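Long-range contacts in branched-chain-amino-acid aminotransferase (Pseudomonas aeruginosa, PDB 6NST), which probably transfers amino groups between leucine, isoleucine or valine and 2-oxoglutarate, using pyridoxal 5'-phosphate as cofactor: residues A[102-107]-A[116-121]; A[138-143]-A[262-267]; A[206-211]-A[234-239]. The protein carries 1 engineered substitution. All blocks are in the same frame, centred on the assembly; numbering follows the deposited sequence.

In the fold
The three contacts are strand pairs in two sheets. Contact 1 joins neighbouring antiparallel strands of the sheet formed mostly by the first part of the chain. Contacts 2 and 3 are parallel pairs in the mixed sheet of the later part, on the other side of the chain's centre. Contact 1 is about 39 Å from contact 2 and about 41 Å from contact 3, centre to centre. Contacts 2 and 3 are closer, about 19 Å between centres, and contact 3 lies between the segments of contact 2 in sequence. The V102 side chain of contact 1 is about 10 Å from that of K160, the probable cofactor lysine, unmodified here. Contacts 2 and 3 lie away from it.

Contact 1: residues A[102-107]-A[116-121]; sequences VFYGSE and LKVHVI
V102 meets V118 and V120 across two antiparallel strands. V102 CG1 touches V118 CG1 at 3.5 Å. Its CG2 lies beside V120 CG2, and both side chains point the same way. F103 sits on the other face of the sheet, as the hydrogen-bonded partner of H119. F103 N donates to H119 O, and H119 N returns a nearly straight bond of 2.7 Å to F103 O. The F103 CG lies between the backbone N and the carbonyl carbon (chi1 66°), which brings the ring toward the second strand. There H119 CB stands over one ring face, a CH-pi contact 3.8 Å from the F103 ring centroid. The F103 and H119 rings lie 18° from parallel but are displaced, with little of one above the other. I121 CG1 reaches the edge of the F103 ring.

Strands 96-104 and 118-126 are central in the antiparallel sheet of this class-IV aminotransferase, between strands 36-46 and 9-12. H31 of the second subunit packs edge-to-face with F103, so the pair also borders a subunit interface.

Y104 returns to the valine face. L116 CD1 sits over one face of its ring, 4.0 Å from the Y104 centroid, and V118 CG2 meets the ring edge at CE1. K117 O lies in plane at the Y104 ring edge and accepts a hydrogen bond from G105 N. With no side chain on G105, H119 CD2 rests on G105 CA at 3.4 Å. H119 ND1 is bonded to D13 OD2, which helps fix the imidazole. H119 NE2 is buried with no partner, and E107 OE2, near the ring plane, is 4.1 Å away. E107 bends at chi2 (67°) and turns its carboxylate to the second segment, where K117 N makes a weak bond of 3.3 Å to E107 OE1.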
ATOM      1  N   VAL A 102     -22.212 -24.611   4.353  1.00 29.09           N
ATOM      2  CA  VAL A 102     -21.733 -25.507   3.307  1.00 12.95           C
ATOM      3  C   VAL A 102     -20.257 -25.771   3.563  1.00 25.42           C
ATOM      4  O   VAL A 102     -19.481 -24.827   3.753  1.00 12.73           O
ATOM      5  CB  VAL A 102     -21.953 -24.894   1.913  1.00 13.22           C
ATOM      6  CG1 VAL A 102     -21.370 -25.780   0.831  1.00 20.94           C
ATOM      7  CG2 VAL A 102     -23.434 -24.635   1.668  1.00 12.54           C
ATOM      8  N   PHE A 103     -19.865 -27.047   3.577  1.00 18.07           N
ATOM      9  CA  PHE A 103     -18.493 -27.385   3.929  1.00 21.05           C
ATOM     10  C   PHE A 103     -18.046 -28.646   3.201  1.00 27.25           C
ATOM     11  O   PHE A 103     -18.859 -29.507   2.856  1.00 21.15           O
ATOM     12  CB  PHE A 103     -18.323 -27.563   5.448  1.00 14.08           C
ATOM     13  CG  PHE A 103     -19.070 -28.737   6.026  1.00 19.66           C
ATOM     14  CD1 PHE A 103     -18.431 -29.950   6.236  1.00 24.14           C
ATOM     15  CD2 PHE A 103     -20.403 -28.619   6.390  1.00 20.47           C
ATOM     16  CE1 PHE A 103     -19.109 -31.026   6.780  1.00 25.01           C
ATOM     17  CE2 PHE A 103     -21.087 -29.692   6.935  1.00 30.56           C
ATOM     18  CZ  PHE A 103     -20.439 -30.897   7.132  1.00 29.45           C
ATOM     19  N   TYR A 104     -16.736 -28.736   2.969  1.00 21.99           N
ATOM     20  CA  TYR A 104     -16.141 -29.930   2.388  1.00 23.17           C
ATOM     21  C   TYR A 104     -16.052 -31.037   3.430  1.00 32.48           C
ATOM     22  O   TYR A 104     -15.807 -30.785   4.609  1.00 33.56           O
ATOM     23  CB  TYR A 104     -14.746 -29.624   1.839  1.00 28.74           C
ATOM     24  CG  TYR A 104     -14.738 -28.929   0.496  1.00 26.20           C
ATOM     25  CD1 TYR A 104     -15.636 -29.288  -0.502  1.00 29.76           C
ATOM     26  CD2 TYR A 104     -13.831 -27.911   0.227  1.00 15.85           C
ATOM     27  CE1 TYR A 104     -15.628 -28.653  -1.732  1.00 30.61           C
ATOM     28  CE2 TYR A 104     -13.816 -27.271  -0.999  1.00 12.98           C
ATOM     29  CZ  TYR A 104     -14.716 -27.644  -1.974  1.00 18.97           C
ATOM     30  OH  TYR A 104     -14.705 -27.009  -3.195  1.00 22.47           O
ATOM     31  N   GLY A 105     -16.239 -32.276   2.981  1.00 31.22           N
ATOM     32  CA  GLY A 105     -16.284 -33.413   3.876  1.00 29.36           C
ATOM     33  C   GLY A 105     -14.907 -33.932   4.236  1.00 33.06           C
ATOM     34  O   GLY A 105     -13.884 -33.276   4.023  1.00 28.84           O
ATOM     35  N   SER A 106     -14.887 -35.145   4.790  1.00 30.71           N
ATOM     36  CA  SER A 106     -13.636 -35.788   5.178  1.00 35.51           C
ATOM     37  C   SER A 106     -13.168 -36.815   4.151  1.00 42.73           C
ATOM     38  O   SER A 106     -12.948 -37.986   4.485  1.00 40.86           O
ATOM     39  CB  SER A 106     -13.794 -36.430   6.555  1.00 40.60           C
ATOM     40  OG  SER A 106     -14.916 -37.286   6.580  1.00 48.23           O
ATOM     41  N   GLU A 107     -12.999 -36.386   2.899  1.00 48.92           N
ATOM     42  CA  GLU A 107     -12.549 -37.285   1.841  1.00 57.40           C
ATOM     43  C   GLU A 107     -11.037 -37.226   1.642  1.00 66.77           C
ATOM     44  O   GLU A 107     -10.355 -38.254   1.712  1.00 71.40           O
ATOM     45  CB  GLU A 107     -13.281 -36.970   0.533  1.00 52.80           C
ATOM     46  CG  GLU A 107     -14.684 -37.549   0.449  1.00 53.21           C
ATOM     47  CD  GLU A 107     -15.632 -36.909   1.440  1.00 60.10           C
ATOM     48  OE1 GLU A 107     -15.450 -35.709   1.736  1.00 61.08           O
ATOM     49  OE2 GLU A 107     -16.552 -37.600   1.926  1.00 62.65           O
ATOM     50  N   LEU A 116     -13.136 -33.927  -3.007  1.00 45.47           N
ATOM     51  CA  LEU A 116     -13.827 -33.546  -1.784  1.00 41.83           C
ATOM     52  C   LEU A 116     -15.332 -33.515  -2.001  1.00 36.39           C
ATOM     53  O   LEU A 116     -15.821 -32.990  -3.005  1.00 33.34           O
ATOM     54  CB  LEU A 116     -13.342 -32.178  -1.303  1.00 38.94           C
ATOM     55  CG  LEU A 116     -11.875 -32.099  -0.882  1.00 41.56           C
ATOM     56  CD1 LEU A 116     -11.498 -30.677  -0.499  1.00 35.43           C
ATOM     57  CD2 LEU A 116     -11.605 -33.057   0.267  1.00 43.34           C
ATOM     58  N   LYS A 117     -16.067 -34.080  -1.049  1.00 31.06           N
ATOM     59  CA  LYS A 117     -17.520 -34.056  -1.081  1.00 23.56           C
ATOM     60  C   LYS A 117     -18.035 -32.832  -0.338  1.00 31.70           C
ATOM     61  O   LYS A 117     -17.493 -32.443   0.700  1.00 30.34           O
ATOM     62  CB  LYS A 117     -18.100 -35.331  -0.465  1.00 33.62           C
ATOM     63  CG  LYS A 117     -19.600 -35.489  -0.652  1.00 47.29           C
ATOM     64  CD  LYS A 117     -20.086 -36.815  -0.087  1.00 60.61           C
ATOM     65  CE  LYS A 117     -21.585 -36.986  -0.275  1.00 61.72           C
ATOM     66  NZ  LYS A 117     -22.354 -35.914   0.416  1.00 62.87           N
ATOM     67  N   VAL A 118     -19.081 -32.221  -0.884  1.00 21.34           N
ATOM     68  CA  VAL A 118     -19.705 -31.043  -0.297  1.00 26.96           C
ATOM     69  C   VAL A 118     -20.875 -31.488   0.567  1.00 29.46           C
ATOM     70  O   VAL A 118     -21.766 -32.209   0.099  1.00 18.41           O
ATOM     71  CB  VAL A 118     -20.172 -30.061  -1.385  1.00 25.54           C
ATOM     72  CG1 VAL A 118     -20.844 -28.861  -0.757  1.00 13.50           C
ATOM     73  CG2 VAL A 118     -18.998 -29.627  -2.251  1.00 18.04           C
ATOM     74  N   HIS A 119     -20.869 -31.065   1.829  1.00 35.61           N
ATOM     75  CA  HIS A 119     -21.954 -31.324   2.763  1.00 32.11           C
ATOM     76  C   HIS A 119     -22.633 -30.014   3.135  1.00 27.37           C
ATOM     77  O   HIS A 119     -22.014 -28.947   3.104  1.00 20.18           O
ATOM     78  CB  HIS A 119     -21.443 -32.021   4.026  1.00 28.13           C
ATOM     79  CG  HIS A 119     -20.770 -33.332   3.762  1.00 40.23           C
ATOM     80  ND1 HIS A 119     -21.332 -34.541   4.114  1.00 41.92           N
ATOM     81  CD2 HIS A 119     -19.584 -33.625   3.178  1.00 42.53           C
ATOM     82  CE1 HIS A 119     -20.520 -35.521   3.760  1.00 46.13           C
ATOM     83  NE2 HIS A 119     -19.453 -34.992   3.189  1.00 46.85           N
ATOM     84  N   VAL A 120     -23.914 -30.098   3.493  1.00 22.82           N
ATOM     85  CA  VAL A 120     -24.708 -28.927   3.850  1.00 21.81           C
ATOM     86  C   VAL A 120     -25.462 -29.229   5.138  1.00 26.98           C
ATOM     87  O   VAL A 120     -26.085 -30.288   5.261  1.00 24.38           O
ATOM     88  CB  VAL A 120     -25.695 -28.542   2.730  1.00 26.08           C
ATOM     89  CG1 VAL A 120     -26.515 -27.330   3.136  1.00 14.26           C
ATOM     90  CG2 VAL A 120     -24.956 -28.281   1.427  1.00 21.69           C
ATOM     91  N   ILE A 121     -25.412 -28.300   6.094  1.00 24.45           N
ATOM     92  CA  ILE A 121     -26.173 -28.415   7.333  1.00 30.22           C
ATOM     93  C   ILE A 121     -26.911 -27.110   7.587  1.00 29.15           C
ATOM     94  O   ILE A 121     -26.421 -26.022   7.269  1.00 33.98           O
ATOM     95  CB  ILE A 121     -25.283 -28.771   8.548  1.00 31.55           C
ATOM     96  CG1 ILE A 121     -24.129 -27.767   8.693  1.00 19.81           C
ATOM     97  CG2 ILE A 121     -24.773 -30.187   8.431  1.00 31.59           C
ATOM     98  CD1 ILE A 121     -24.349 -26.738   9.794  1.00 15.84           C
TER

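Contact 2: residues A[138-143]-A[262-267]; sequences QGIKVR and TPIREV
V142 and I264 form the tight part of this parallel strand pair. V142 CG2 meets I264 CG2 at 3.6 Å, the two side chains crossing at a slant. V142 CB also faces V267 CG2. I140 crosses T262 at about a right angle, with T262 CG2 3.7 Å from I140 CG2. F254 of neighbouring strand 251-256 packs on I140, V142 and I264, and M184 of strand 182-186 on V142 and V267, extending this apolar face.

The backbone has a beta bulge. I140 pairs with I264, but K141 pairs with E266, so R265 is the extra residue. I140 N bonds to P263 O, R265 N to I140 O, and V142 N to E266 O at 2.9 Å.

The other face is polar and partly open to solvent, with two bound waters. R265 runs extended from CG to NE, and R265 NE makes a weak hydrogen bond of 3.4 Å to G139 O, at the edge of the guanidinium. K141 CG lies over a face of that guanidinium, 3.3 Å from R265 NH2. K141 and E266 lie side by side. K141 bends at chi3 (56°), and its CE touches E266 OE1. Yet K141 NZ is 4.3 Å from E266 OE1, too far for a salt bridge, and makes a weak bond to G179 O. One water receives a weak bond from K141 NZ and donates to E266 OE2. A second water donates to both V142 O and E266 OE1. Direct packing thus holds the apolar face, whereas the lysine and glutamate charges are probably coupled only modestly, by a water bridge with one weak link.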
ATOM      1  N   GLN A 138     -29.883   2.091  23.845  1.00 46.97           N
ATOM      2  CA  GLN A 138     -29.053   3.087  24.506  1.00 51.29           C
ATOM      3  C   GLN A 138     -27.692   3.295  23.858  1.00 43.92           C
ATOM      4  O   GLN A 138     -27.083   4.348  24.077  1.00 44.58           O
ATOM      5  CB  GLN A 138     -28.845   2.715  25.983  1.00 57.47           C
ATOM      6  CG  GLN A 138     -30.142   2.662  26.776  1.00 73.35           C
ATOM      7  CD  GLN A 138     -29.968   2.040  28.147  1.00 80.34           C
ATOM      8  OE1 GLN A 138     -28.917   1.481  28.461  1.00 88.38           O
ATOM      9  NE2 GLN A 138     -31.004   2.132  28.972  1.00 72.87           N
ATOM     10  N   GLY A 139     -27.204   2.346  23.081  1.00 27.02           N
ATOM     11  CA  GLY A 139     -25.938   2.519  22.403  1.00 28.48           C
ATOM     12  C   GLY A 139     -24.841   1.673  23.027  1.00 27.30           C
ATOM     13  O   GLY A 139     -24.835   1.401  24.235  1.00 30.41           O
ATOM     14  N   ILE A 140     -23.896   1.254  22.190  1.00 22.46           N
ATOM     15  CA  ILE A 140     -22.777   0.425  22.616  1.00 22.90           C
ATOM     16  C   ILE A 140     -21.492   1.239  22.536  1.00 22.57           C
ATOM     17  O   ILE A 140     -21.427   2.298  21.903  1.00 20.13           O
ATOM     18  CB  ILE A 140     -22.659  -0.858  21.770  1.00 17.92           C
ATOM     19  CG1 ILE A 140     -22.405  -0.507  20.303  1.00 20.12           C
ATOM     20  CG2 ILE A 140     -23.913  -1.698  21.895  1.00 18.97           C
ATOM     21  CD1 ILE A 140     -22.204  -1.716  19.410  1.00 23.11           C
ATOM     22  N   LYS A 141     -20.453   0.728  23.197  1.00 28.92           N
ATOM     23  CA  LYS A 141     -19.113   1.293  23.104  1.00 30.90           C
ATOM     24  C   LYS A 141     -18.353   0.620  21.970  1.00 22.23           C
ATOM     25  O   LYS A 141     -18.419  -0.600  21.803  1.00 26.01           O
ATOM     26  CB  LYS A 141     -18.343   1.110  24.413  1.00 39.24           C
ATOM     27  CG  LYS A 141     -18.816   1.976  25.565  1.00 52.70           C
ATOM     28  CD  LYS A 141     -17.965   1.732  26.807  1.00 60.68           C
ATOM     29  CE  LYS A 141     -16.485   1.952  26.517  1.00 58.68           C
ATOM     30  NZ  LYS A 141     -15.630   1.731  27.719  1.00 50.46           N
ATOM     31  N   VAL A 142     -17.620   1.419  21.200  1.00 17.88           N
ATOM     32  CA  VAL A 142     -16.900   0.931  20.030  1.00 15.90           C
ATOM     33  C   VAL A 142     -15.456   1.410  20.102  1.00 23.31           C
ATOM     34  O   VAL A 142     -15.199   2.591  20.360  1.00 24.59           O
ATOM     35  CB  VAL A 142     -17.565   1.400  18.722  1.00 12.54           C
ATOM     36  CG1 VAL A 142     -16.725   1.001  17.520  1.00 11.72           C
ATOM     37  CG2 VAL A 142     -18.963   0.817  18.607  1.00 13.54           C
ATOM     38  N   ARG A 143     -14.519   0.493  19.879  1.00 23.87           N
ATOM     39  CA  ARG A 143     -13.105   0.816  19.752  1.00 17.77           C
ATOM     40  C   ARG A 143     -12.634   0.427  18.360  1.00 21.45           C
ATOM     41  O   ARG A 143     -12.966  -0.658  17.870  1.00 13.75           O
ATOM     42  CB  ARG A 143     -12.271   0.096  20.816  1.00 20.38           C
ATOM     43  CG  ARG A 143     -12.476   0.626  22.223  1.00 22.48           C
ATOM     44  CD  ARG A 143     -11.670  -0.165  23.242  1.00 18.20           C
ATOM     45  NE  ARG A 143     -10.233   0.018  23.072  1.00 22.09           N
ATOM     46  CZ  ARG A 143      -9.550   1.049  23.561  1.00 21.37           C
ATOM     47  NH1 ARG A 143     -10.176   1.997  24.247  1.00 13.37           N
ATOM     48  NH2 ARG A 143      -8.241   1.137  23.358  1.00 18.52           N
ATOM     49  N   THR A 262     -28.168  -1.555  15.796  1.00 24.08           N
ATOM     50  CA  THR A 262     -27.592  -1.295  17.110  1.00 14.14           C
ATOM     51  C   THR A 262     -26.974   0.094  17.133  1.00 21.19           C
ATOM     52  O   THR A 262     -26.003   0.345  16.402  1.00 16.04           O
ATOM     53  CB  THR A 262     -26.542  -2.352  17.455  1.00 27.00           C
ATOM     54  OG1 THR A 262     -27.167  -3.640  17.533  1.00 18.09           O
ATOM     55  CG2 THR A 262     -25.878  -2.032  18.786  1.00 29.38           C
ATOM     56  N   PRO A 263     -27.491   1.023  17.934  1.00 19.70           N
ATOM     57  CA  PRO A 263     -26.909   2.368  17.972  1.00 20.37           C
ATOM     58  C   PRO A 263     -25.504   2.359  18.554  1.00 18.83           C
ATOM     59  O   PRO A 263     -25.128   1.477  19.331  1.00 22.73           O
ATOM     60  CB  PRO A 263     -27.874   3.151  18.872  1.00 17.87           C
ATOM     61  CG  PRO A 263     -29.143   2.349  18.872  1.00 16.90           C
ATOM     62  CD  PRO A 263     -28.715   0.924  18.745  1.00 16.10           C
ATOM     63  N   ILE A 264     -24.727   3.366  18.165  1.00 16.65           N
ATOM     64  CA  ILE A 264     -23.352   3.540  18.620  1.00 17.97           C
ATOM     65  C   ILE A 264     -23.270   4.882  19.328  1.00 18.18           C
ATOM     66  O   ILE A 264     -23.466   5.930  18.703  1.00 19.68           O
ATOM     67  CB  ILE A 264     -22.350   3.484  17.457  1.00 17.78           C
ATOM     68  CG1 ILE A 264     -22.418   2.134  16.741  1.00 20.27           C
ATOM     69  CG2 ILE A 264     -20.945   3.766  17.959  1.00 12.97           C
ATOM     70  CD1 ILE A 264     -21.676   2.115  15.419  1.00 17.86           C
ATOM     71  N   ARG A 265     -22.975   4.855  20.625  1.00 19.76           N
ATOM     72  CA  ARG A 265     -22.915   6.091  21.391  1.00 16.61           C
ATOM     73  C   ARG A 265     -21.503   6.629  21.565  1.00 18.41           C
ATOM     74  O   ARG A 265     -21.348   7.827  21.828  1.00 21.63           O
ATOM     75  CB  ARG A 265     -23.550   5.895  22.773  1.00 16.26           C
ATOM     76  CG  ARG A 265     -22.850   4.878  23.646  1.00 21.92           C
ATOM     77  CD  ARG A 265     -23.500   4.812  25.017  1.00 29.97           C
ATOM     78  NE  ARG A 265     -22.914   3.763  25.845  1.00 38.48           N
ATOM     79  CZ  ARG A 265     -21.868   3.941  26.642  1.00 37.85           C
ATOM     80  NH1 ARG A 265     -21.287   5.131  26.722  1.00 30.81           N
ATOM     81  NH2 ARG A 265     -21.401   2.927  27.358  1.00 39.03           N
ATOM     82  N   GLU A 266     -20.480   5.790  21.407  1.00 13.28           N
ATOM     83  CA  GLU A 266     -19.109   6.192  21.687  1.00 24.34           C
ATOM     84  C   GLU A 266     -18.158   5.414  20.789  1.00 22.59           C
ATOM     85  O   GLU A 266     -18.334   4.211  20.586  1.00 22.73           O
ATOM     86  CB  GLU A 266     -18.756   5.952  23.159  1.00 22.90           C
ATOM     87  CG  GLU A 266     -17.480   6.630  23.619  1.00 24.55           C
ATOM     88  CD  GLU A 266     -16.963   6.062  24.926  1.00 25.37           C
ATOM     89  OE1 GLU A 266     -16.734   4.835  24.992  1.00 17.89           O
ATOM     90  OE2 GLU A 266     -16.787   6.839  25.886  1.00 32.14           O
ATOM     91  N   VAL A 267     -17.155   6.106  20.253  1.00 12.45           N
ATOM     92  CA  VAL A 267     -16.136   5.498  19.406  1.00 11.40           C
ATOM     93  C   VAL A 267     -14.778   6.006  19.871  1.00 17.20           C
ATOM     94  O   VAL A 267     -14.521   7.217  19.833  1.00 10.06           O
ATOM     95  CB  VAL A 267     -16.348   5.818  17.917  1.00 16.35           C
ATOM     96  CG1 VAL A 267     -15.268   5.145  17.076  1.00 17.96           C
ATOM     97  CG2 VAL A 267     -17.724   5.377  17.457  1.00 10.12           C
TER
HETATM   98  O   HOH W   1     -15.587   4.912  27.607  1.00 26.54           O
HETATM   99  O   HOH W   2     -15.091   3.858  23.040  1.00 18.60           O

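Contact 3: residues A[206-211]-A[234-239]; sequences GVIYTP and FKLVEK
I208 fits between F234 and L236 of the parallel neighbour strand. I208 CB lies 3.7 Å from K235 O and also near L236 CG. From there the side chain forks. I208 CG2 meets L236 CD1 at 3.7 Å. The CG1 branch, anti to the carbonyl carbon (chi1 -55°), passes K235 O and leads to CD1. I208 CD1 touches F234 CB at 3.7 Å, with the F234 ring lying obliquely to it. A229 of helix 220-231 and L284 of helix 279-292 also pack on I208.

The strands belong to a beta-alpha-beta unit: strand 207-210, helix 220-231, strand 235-238. Backbone bonds alternate along it. I208 N donates to K235 O, V237 N to I208 O at 2.7 Å, T210 N to V237 O, and K239 N to T210 O.

On the opposite face Y209 and V237 lie side by side, pointing the same way, with V237 CB 3.6 Å from Y209 CD2. K239 CE comes to Y209 CD2 at 3.6 Å, the two side chains crossing at a slant. The K239 chain is bent at chi4 (64°), and NZ forms a salt bridge with E245. V237 CG2 also meets V207 CG1 at 3.9 Å. Back on the I208 face, T210 CG2 touches L236 CD2, while T210 OG1 is bonded to I200 O in strand 199-204.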
ATOM      1  N   GLY A 206     -28.652  15.243   9.226  1.00 31.12           N
ATOM      2  CA  GLY A 206     -29.810  14.604   8.639  1.00 22.47           C
ATOM      3  C   GLY A 206     -29.541  13.759   7.416  1.00 22.45           C
ATOM      4  O   GLY A 206     -30.497  13.270   6.801  1.00 20.47           O
ATOM      5  N   VAL A 207     -28.280  13.568   7.039  1.00 23.00           N
ATOM      6  CA  VAL A 207     -27.911  12.763   5.881  1.00 28.03           C
ATOM      7  C   VAL A 207     -27.211  11.505   6.374  1.00 21.12           C
ATOM      8  O   VAL A 207     -26.379  11.562   7.286  1.00 14.93           O
ATOM      9  CB  VAL A 207     -27.017  13.556   4.906  1.00 33.05           C
ATOM     10  CG1 VAL A 207     -26.676  12.712   3.685  1.00 17.49           C
ATOM     11  CG2 VAL A 207     -27.704  14.847   4.491  1.00 32.18           C
ATOM     12  N   ILE A 208     -27.555  10.371   5.776  1.00 13.68           N
ATOM     13  CA  ILE A 208     -26.964   9.091   6.144  1.00 13.97           C
ATOM     14  C   ILE A 208     -25.730   8.853   5.284  1.00 18.88           C
ATOM     15  O   ILE A 208     -25.779   8.994   4.057  1.00 31.81           O
ATOM     16  CB  ILE A 208     -27.978   7.949   5.980  1.00 14.59           C
ATOM     17  CG1 ILE A 208     -29.249   8.248   6.773  1.00 14.09           C
ATOM     18  CG2 ILE A 208     -27.366   6.628   6.424  1.00 16.34           C
ATOM     19  CD1 ILE A 208     -30.375   7.276   6.510  1.00 18.27           C
ATOM     20  N   TYR A 209     -24.623   8.502   5.927  1.00 15.92           N
ATOM     21  CA  TYR A 209     -23.403   8.110   5.238  1.00 17.63           C
ATOM     22  C   TYR A 209     -23.036   6.692   5.646  1.00 13.77           C
ATOM     23  O   TYR A 209     -23.247   6.292   6.794  1.00 19.23           O
ATOM     24  CB  TYR A 209     -22.246   9.066   5.552  1.00 16.85           C
ATOM     25  CG  TYR A 209     -22.509  10.499   5.150  1.00 18.10           C
ATOM     26  CD1 TYR A 209     -23.118  11.387   6.028  1.00 14.33           C
ATOM     27  CD2 TYR A 209     -22.152  10.965   3.890  1.00 26.46           C
ATOM     28  CE1 TYR A 209     -23.363  12.698   5.666  1.00 20.28           C
ATOM     29  CE2 TYR A 209     -22.391  12.277   3.518  1.00 20.48           C
ATOM     30  CZ  TYR A 209     -22.997  13.137   4.411  1.00 24.69           C
ATOM     31  OH  TYR A 209     -23.241  14.443   4.050  1.00 32.42           O
ATOM     32  N   THR A 210     -22.498   5.931   4.700  1.00 11.74           N
ATOM     33  CA  THR A 210     -22.068   4.568   4.959  1.00 11.62           C
ATOM     34  C   THR A 210     -20.959   4.233   3.976  1.00 23.28           C
ATOM     35  O   THR A 210     -20.946   4.764   2.858  1.00 22.53           O
ATOM     36  CB  THR A 210     -23.233   3.569   4.829  1.00 14.85           C
ATOM     37  OG1 THR A 210     -22.795   2.259   5.208  1.00 19.19           O
ATOM     38  CG2 THR A 210     -23.767   3.529   3.400  1.00 20.95           C
ATOM     39  N   PRO A 211     -20.000   3.396   4.369  1.00 22.91           N
ATOM     40  CA  PRO A 211     -18.932   3.021   3.435  1.00 16.54           C
ATOM     41  C   PRO A 211     -19.499   2.327   2.207  1.00 23.31           C
ATOM     42  O   PRO A 211     -20.397   1.488   2.303  1.00 24.90           O
ATOM     43  CB  PRO A 211     -18.051   2.075   4.260  1.00 16.31           C
ATOM     44  CG  PRO A 211     -18.328   2.444   5.681  1.00 19.14           C
ATOM     45  CD  PRO A 211     -19.772   2.849   5.719  1.00 20.26           C
ATOM     46  N   PHE A 234     -35.090   9.740   3.463  1.00 32.87           N
ATOM     47  CA  PHE A 234     -33.752  10.068   3.932  1.00 20.37           C
ATOM     48  C   PHE A 234     -32.777  10.088   2.766  1.00 26.21           C
ATOM     49  O   PHE A 234     -32.848   9.247   1.865  1.00 36.18           O
ATOM     50  CB  PHE A 234     -33.286   9.061   4.984  1.00 25.90           C
ATOM     51  CG  PHE A 234     -33.874   9.293   6.344  1.00 28.62           C
ATOM     52  CD1 PHE A 234     -34.030  10.577   6.834  1.00 28.91           C
ATOM     53  CD2 PHE A 234     -34.272   8.227   7.132  1.00 28.61           C
ATOM     54  CE1 PHE A 234     -34.571  10.797   8.086  1.00 23.46           C
ATOM     55  CE2 PHE A 234     -34.815   8.439   8.385  1.00 34.83           C
ATOM     56  CZ  PHE A 234     -34.964   9.727   8.861  1.00 29.08           C
ATOM     57  N   LYS A 235     -31.872  11.063   2.783  1.00 28.36           N
ATOM     58  CA  LYS A 235     -30.781  11.096   1.823  1.00 30.67           C
ATOM     59  C   LYS A 235     -29.642  10.220   2.327  1.00 32.93           C
ATOM     60  O   LYS A 235     -29.234  10.325   3.490  1.00 32.34           O
ATOM     61  CB  LYS A 235     -30.298  12.529   1.603  1.00 39.14           C
ATOM     62  CG  LYS A 235     -29.157  12.644   0.605  1.00 46.09           C
ATOM     63  CD  LYS A 235     -28.677  14.078   0.465  1.00 45.66           C
ATOM     64  CE  LYS A 235     -27.520  14.174  -0.516  1.00 46.11           C
ATOM     65  NZ  LYS A 235     -27.013  15.567  -0.644  1.00 54.96           N
ATOM     66  N   LEU A 236     -29.131   9.351   1.459  1.00 37.37           N
ATOM     67  CA  LEU A 236     -28.087   8.405   1.828  1.00 26.05           C
ATOM     68  C   LEU A 236     -26.945   8.507   0.829  1.00 28.65           C
ATOM     69  O   LEU A 236     -27.173   8.504  -0.383  1.00 36.87           O
ATOM     70  CB  LEU A 236     -28.637   6.976   1.882  1.00 25.08           C
ATOM     71  CG  LEU A 236     -27.810   5.950   2.660  1.00 32.26           C
ATOM     72  CD1 LEU A 236     -28.724   4.990   3.404  1.00 21.03           C
ATOM     73  CD2 LEU A 236     -26.873   5.189   1.732  1.00 31.95           C
ATOM     74  N   VAL A 237     -25.719   8.594   1.343  1.00 25.95           N
ATOM     75  CA  VAL A 237     -24.523   8.768   0.530  1.00 23.13           C
ATOM     76  C   VAL A 237     -23.552   7.638   0.844  1.00 22.27           C
ATOM     77  O   VAL A 237     -23.248   7.378   2.014  1.00 20.50           O
ATOM     78  CB  VAL A 237     -23.861  10.135   0.783  1.00 22.93           C
ATOM     79  CG1 VAL A 237     -22.604  10.287  -0.061  1.00 16.41           C
ATOM     80  CG2 VAL A 237     -24.843  11.263   0.506  1.00 15.73           C
ATOM     81  N   GLU A 238     -23.072   6.968  -0.200  1.00 20.34           N
ATOM     82  CA  GLU A 238     -22.017   5.970  -0.084  1.00 16.74           C
ATOM     83  C   GLU A 238     -20.698   6.613  -0.493  1.00 27.25           C
ATOM     84  O   GLU A 238     -20.570   7.108  -1.618  1.00 30.23           O
ATOM     85  CB  GLU A 238     -22.311   4.752  -0.958  1.00 19.06           C
ATOM     86  CG  GLU A 238     -23.526   3.953  -0.527  1.00 21.72           C
ATOM     87  CD  GLU A 238     -23.869   2.848  -1.504  1.00 27.77           C
ATOM     88  OE1 GLU A 238     -23.881   3.115  -2.725  1.00 41.30           O
ATOM     89  OE2 GLU A 238     -24.118   1.711  -1.055  1.00 35.58           O
ATOM     90  N   LYS A 239     -19.726   6.608   0.416  1.00 28.18           N
ATOM     91  CA  LYS A 239     -18.436   7.225   0.140  1.00 19.58           C
ATOM     92  C   LYS A 239     -17.414   6.681   1.127  1.00 20.29           C
ATOM     93  O   LYS A 239     -17.747   5.935   2.051  1.00 21.06           O
ATOM     94  CB  LYS A 239     -18.523   8.754   0.211  1.00 17.89           C
ATOM     95  CG  LYS A 239     -18.744   9.319   1.603  1.00 20.04           C
ATOM     96  CD  LYS A 239     -18.806  10.841   1.553  1.00 29.10           C
ATOM     97  CE  LYS A 239     -18.721  11.455   2.940  1.00 30.53           C
ATOM     98  NZ  LYS A 239     -17.411  11.166   3.578  1.00 26.94           N
TER